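Local coordinates for MlnE (Bacillus amyloliquefaciens subsp. plantarum, PDB 5D2E), which probably reduces beta-keto groups with NADPH as an N-terminal B-type ketoreductase, one part of a much larger polyketide synthase of the macrolactin assembly line, at residues 171-181 / 205-216. Residues are numbered along the deposited sequence; the frame is centred on the assembly and turned at random.
Sequences AEILYLYENAE and FTCKAAELKSMF
Y177 lays its ring against E211, its neighbour across two parallel strands, 171-180 and 205-214. CG of Y177 sits between the backbone N and the carbonyl carbon (chi1 65°), which swings the ring over the adjacent strand; E211 CA lies over one ring face, 4.0 Å from its centroid, in a CH-pi contact. The buried carboxylate of E211 serves two donors: Y177 OH makes a weak bond of 2.8 Å to E211 OE1, while N179 ND2 reaches E211 OE2 at 3.0 Å; OE2 lies in the plane of the N179 amide, but the donor stands above that of the carboxylate. N179 ND2 also binds E183 O in the following loop.

The middle of the pair is tightly packed. Small A209 leaves room for Y175: the edge of the Y175 ring, at CD2, meets A209 CB in its plane at 3.8 Å, and the hydroxyl bonds Y188 O. On the other face L176 CD2 rests 3.8 Å from CB of the equally small A210, and L174 CD1 touches the same methyl.

Solvent reaches the ends. At one, partly exposed E172, salt-bridged to R126, lies alongside T206, while buried I173 and F205 pack on the opposite face. At the other, partly exposed E181 carries OE1 to F216 N, 2.9 Å away, and its CB lies over the exposed F216 ring.

I173 gives its N-H to T206 and accepts one from K208, a parallel alternation kept through N179; helix 186-201 completes a beta-alpha-beta unit of the Rossmann-like subdomain away from the NADP site, consistent with the structural half of a polyketide synthase ketoreductase.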
# COMPACT_ATOMS: atom_id res chain seq x y z
N ALA A 171 -9.17 7.60 -21.34
CA ALA A 171 -7.69 7.46 -21.40
C ALA A 171 -7.36 6.10 -20.90
O ALA A 171 -8.04 5.54 -19.99
CB ALA A 171 -7.01 8.50 -20.55
N GLU A 172 -6.30 5.54 -21.49
CA GLU A 172 -5.68 4.33 -20.96
C GLU A 172 -4.33 4.74 -20.46
O GLU A 172 -3.48 5.19 -21.26
CB GLU A 172 -5.52 3.24 -22.03
CG GLU A 172 -6.55 3.27 -23.19
CD GLU A 172 -7.99 2.97 -22.80
OE1 GLU A 172 -8.20 2.19 -21.86
OE2 GLU A 172 -8.92 3.50 -23.46
N ILE A 173 -4.10 4.59 -19.17
CA ILE A 173 -2.90 5.10 -18.52
C ILE A 173 -2.02 3.89 -18.12
O ILE A 173 -2.52 3.00 -17.43
CB ILE A 173 -3.21 5.88 -17.27
CG1 ILE A 173 -4.07 7.13 -17.60
CG2 ILE A 173 -1.90 6.26 -16.57
CD1 ILE A 173 -5.57 6.93 -17.41
N LEU A 174 -0.77 3.86 -18.55
CA LEU A 174 0.14 2.80 -18.22
C LEU A 174 1.23 3.41 -17.45
O LEU A 174 1.98 4.25 -17.96
CB LEU A 174 0.66 2.05 -19.49
CG LEU A 174 1.73 0.98 -19.22
CD1 LEU A 174 1.22 -0.17 -18.33
CD2 LEU A 174 2.23 0.43 -20.56
N TYR A 175 1.32 3.02 -16.17
CA TYR A 175 2.31 3.44 -15.24
C TYR A 175 3.38 2.37 -15.18
O TYR A 175 3.08 1.23 -14.94
CB TYR A 175 1.67 3.66 -13.89
CG TYR A 175 2.61 3.67 -12.74
CD1 TYR A 175 3.46 4.75 -12.49
CD2 TYR A 175 2.72 2.55 -11.91
CE1 TYR A 175 4.38 4.68 -11.44
CE2 TYR A 175 3.63 2.50 -10.87
CZ TYR A 175 4.45 3.55 -10.64
OH TYR A 175 5.29 3.42 -9.53
N LEU A 176 4.65 2.77 -15.38
CA LEU A 176 5.82 1.92 -15.37
C LEU A 176 6.82 2.33 -14.32
O LEU A 176 7.03 3.50 -14.09
CB LEU A 176 6.57 1.97 -16.72
CG LEU A 176 5.71 1.88 -17.97
CD1 LEU A 176 6.47 2.11 -19.28
CD2 LEU A 176 5.05 0.54 -17.97
N TYR A 177 7.44 1.33 -13.70
CA TYR A 177 8.54 1.55 -12.82
C TYR A 177 9.56 0.42 -12.97
O TYR A 177 9.21 -0.69 -13.34
CB TYR A 177 8.14 1.63 -11.36
CG TYR A 177 7.58 0.41 -10.71
CD1 TYR A 177 6.23 0.09 -10.86
CD2 TYR A 177 8.39 -0.45 -9.94
CE1 TYR A 177 5.68 -1.01 -10.24
CE2 TYR A 177 7.84 -1.56 -9.31
CZ TYR A 177 6.50 -1.84 -9.48
OH TYR A 177 5.94 -2.93 -8.90
N GLU A 178 10.80 0.74 -12.62
CA GLU A 178 11.89 -0.19 -12.72
C GLU A 178 12.17 -0.82 -11.37
O GLU A 178 12.04 -0.20 -10.32
CB GLU A 178 13.17 0.47 -13.16
CG GLU A 178 13.13 1.04 -14.56
CD GLU A 178 14.46 1.70 -14.92
OE1 GLU A 178 15.34 1.88 -14.04
OE2 GLU A 178 14.63 1.96 -16.08
N ASN A 179 12.59 -2.07 -11.45
CA ASN A 179 13.07 -2.82 -10.30
C ASN A 179 14.16 -3.78 -10.82
O ASN A 179 14.41 -3.82 -12.02
CB ASN A 179 11.92 -3.54 -9.57
CG ASN A 179 12.32 -4.03 -8.13
OD1 ASN A 179 13.28 -3.56 -7.53
ND2 ASN A 179 11.55 -4.92 -7.60
N ALA A 180 14.78 -4.50 -9.89
CA ALA A 180 15.79 -5.51 -10.26
C ALA A 180 15.75 -6.68 -9.27
O ALA A 180 15.37 -6.51 -8.08
CB ALA A 180 17.17 -4.88 -10.24
N GLU A 181 16.20 -7.81 -9.77
CA GLU A 181 16.38 -9.01 -8.96
C GLU A 181 17.17 -8.64 -7.72
O GLU A 181 18.12 -7.94 -7.82
CB GLU A 181 17.08 -10.09 -9.79
CG GLU A 181 17.32 -11.37 -9.03
CD GLU A 181 17.90 -12.44 -9.96
OE1 GLU A 181 18.21 -12.14 -11.13
OE2 GLU A 181 17.98 -13.60 -9.50
N PHE A 205 -11.09 6.29 -17.15
CA PHE A 205 -9.64 6.13 -17.06
C PHE A 205 -9.30 4.67 -16.74
O PHE A 205 -9.43 4.21 -15.60
CB PHE A 205 -9.05 7.02 -15.98
CG PHE A 205 -9.04 8.49 -16.28
CD1 PHE A 205 -9.42 9.02 -17.52
CD2 PHE A 205 -8.64 9.37 -15.29
CE1 PHE A 205 -9.35 10.40 -17.74
CE2 PHE A 205 -8.59 10.72 -15.51
CZ PHE A 205 -8.93 11.24 -16.75
N THR A 206 -8.85 3.94 -17.74
CA THR A 206 -8.42 2.59 -17.50
C THR A 206 -6.94 2.65 -17.14
O THR A 206 -6.08 3.14 -17.93
CB THR A 206 -8.59 1.74 -18.76
OG1 THR A 206 -9.94 1.81 -19.17
CG2 THR A 206 -8.18 0.28 -18.51
N CYS A 207 -6.61 2.12 -15.97
CA CYS A 207 -5.30 2.32 -15.38
C CYS A 207 -4.58 1.01 -15.22
O CYS A 207 -5.11 0.06 -14.64
CB CYS A 207 -5.43 3.00 -14.04
SG CYS A 207 -6.09 4.66 -14.03
N LYS A 208 -3.35 0.95 -15.71
CA LYS A 208 -2.54 -0.26 -15.60
C LYS A 208 -1.21 0.06 -15.02
O LYS A 208 -0.72 1.17 -15.20
CB LYS A 208 -2.37 -0.88 -16.98
CG LYS A 208 -3.72 -1.11 -17.62
CD LYS A 208 -3.76 -2.12 -18.76
CE LYS A 208 -3.53 -1.50 -20.13
NZ LYS A 208 -3.62 -2.58 -21.16
N ALA A 209 -0.59 -0.92 -14.34
CA ALA A 209 0.72 -0.73 -13.69
C ALA A 209 1.64 -1.87 -14.08
O ALA A 209 1.19 -3.01 -14.20
CB ALA A 209 0.61 -0.62 -12.19
N ALA A 210 2.90 -1.58 -14.38
CA ALA A 210 3.81 -2.62 -14.85
C ALA A 210 5.22 -2.37 -14.23
O ALA A 210 5.75 -1.28 -14.31
CB ALA A 210 3.87 -2.67 -16.35
N GLU A 211 5.73 -3.41 -13.58
CA GLU A 211 7.04 -3.42 -13.02
C GLU A 211 7.98 -3.97 -14.11
O GLU A 211 7.67 -4.98 -14.82
CB GLU A 211 7.10 -4.33 -11.79
CG GLU A 211 8.49 -4.48 -11.21
CD GLU A 211 8.54 -5.29 -9.91
OE1 GLU A 211 7.60 -5.18 -9.18
OE2 GLU A 211 9.53 -5.95 -9.59
N LEU A 212 9.04 -3.25 -14.32
CA LEU A 212 10.05 -3.64 -15.30
C LEU A 212 11.26 -4.16 -14.52
O LEU A 212 12.13 -3.37 -14.09
CB LEU A 212 10.42 -2.47 -16.23
CG LEU A 212 9.25 -1.76 -16.92
CD1 LEU A 212 9.68 -0.45 -17.53
CD2 LEU A 212 8.61 -2.65 -17.95
N LYS A 213 11.30 -5.47 -14.30
CA LYS A 213 12.35 -6.04 -13.45
C LYS A 213 13.50 -6.62 -14.27
O LYS A 213 13.33 -7.63 -14.95
CB LYS A 213 11.80 -7.11 -12.51
CG LYS A 213 12.86 -7.59 -11.53
CD LYS A 213 12.38 -8.31 -10.31
CE LYS A 213 11.57 -9.51 -10.60
NZ LYS A 213 11.05 -9.99 -9.24
N SER A 214 14.64 -5.97 -14.19
CA SER A 214 15.88 -6.52 -14.71
C SER A 214 16.33 -7.69 -13.83
O SER A 214 16.36 -7.59 -12.64
CB SER A 214 16.95 -5.47 -14.62
OG SER A 214 16.61 -4.55 -15.62
N MET A 215 16.78 -8.75 -14.46
CA MET A 215 17.35 -9.87 -13.74
C MET A 215 18.90 -9.87 -13.91
O MET A 215 19.42 -9.27 -14.87
CB MET A 215 16.76 -11.15 -14.32
CG MET A 215 15.24 -11.26 -14.19
SD MET A 215 14.62 -11.09 -12.55
CE MET A 215 14.87 -12.77 -11.90
N PHE A 216 19.63 -10.59 -13.08
CA PHE A 216 21.09 -10.65 -13.26
C PHE A 216 21.35 -11.32 -14.61
O PHE A 216 20.68 -12.29 -15.01
CB PHE A 216 21.77 -11.45 -12.15
CG PHE A 216 21.60 -10.87 -10.79
CD1 PHE A 216 21.84 -9.51 -10.52
CD2 PHE A 216 21.18 -11.69 -9.72
CE1 PHE A 216 21.64 -9.00 -9.23
CE2 PHE A 216 21.03 -11.18 -8.45
CZ PHE A 216 21.25 -9.83 -8.20
O HOH W 1 -10.71 4.05 -20.59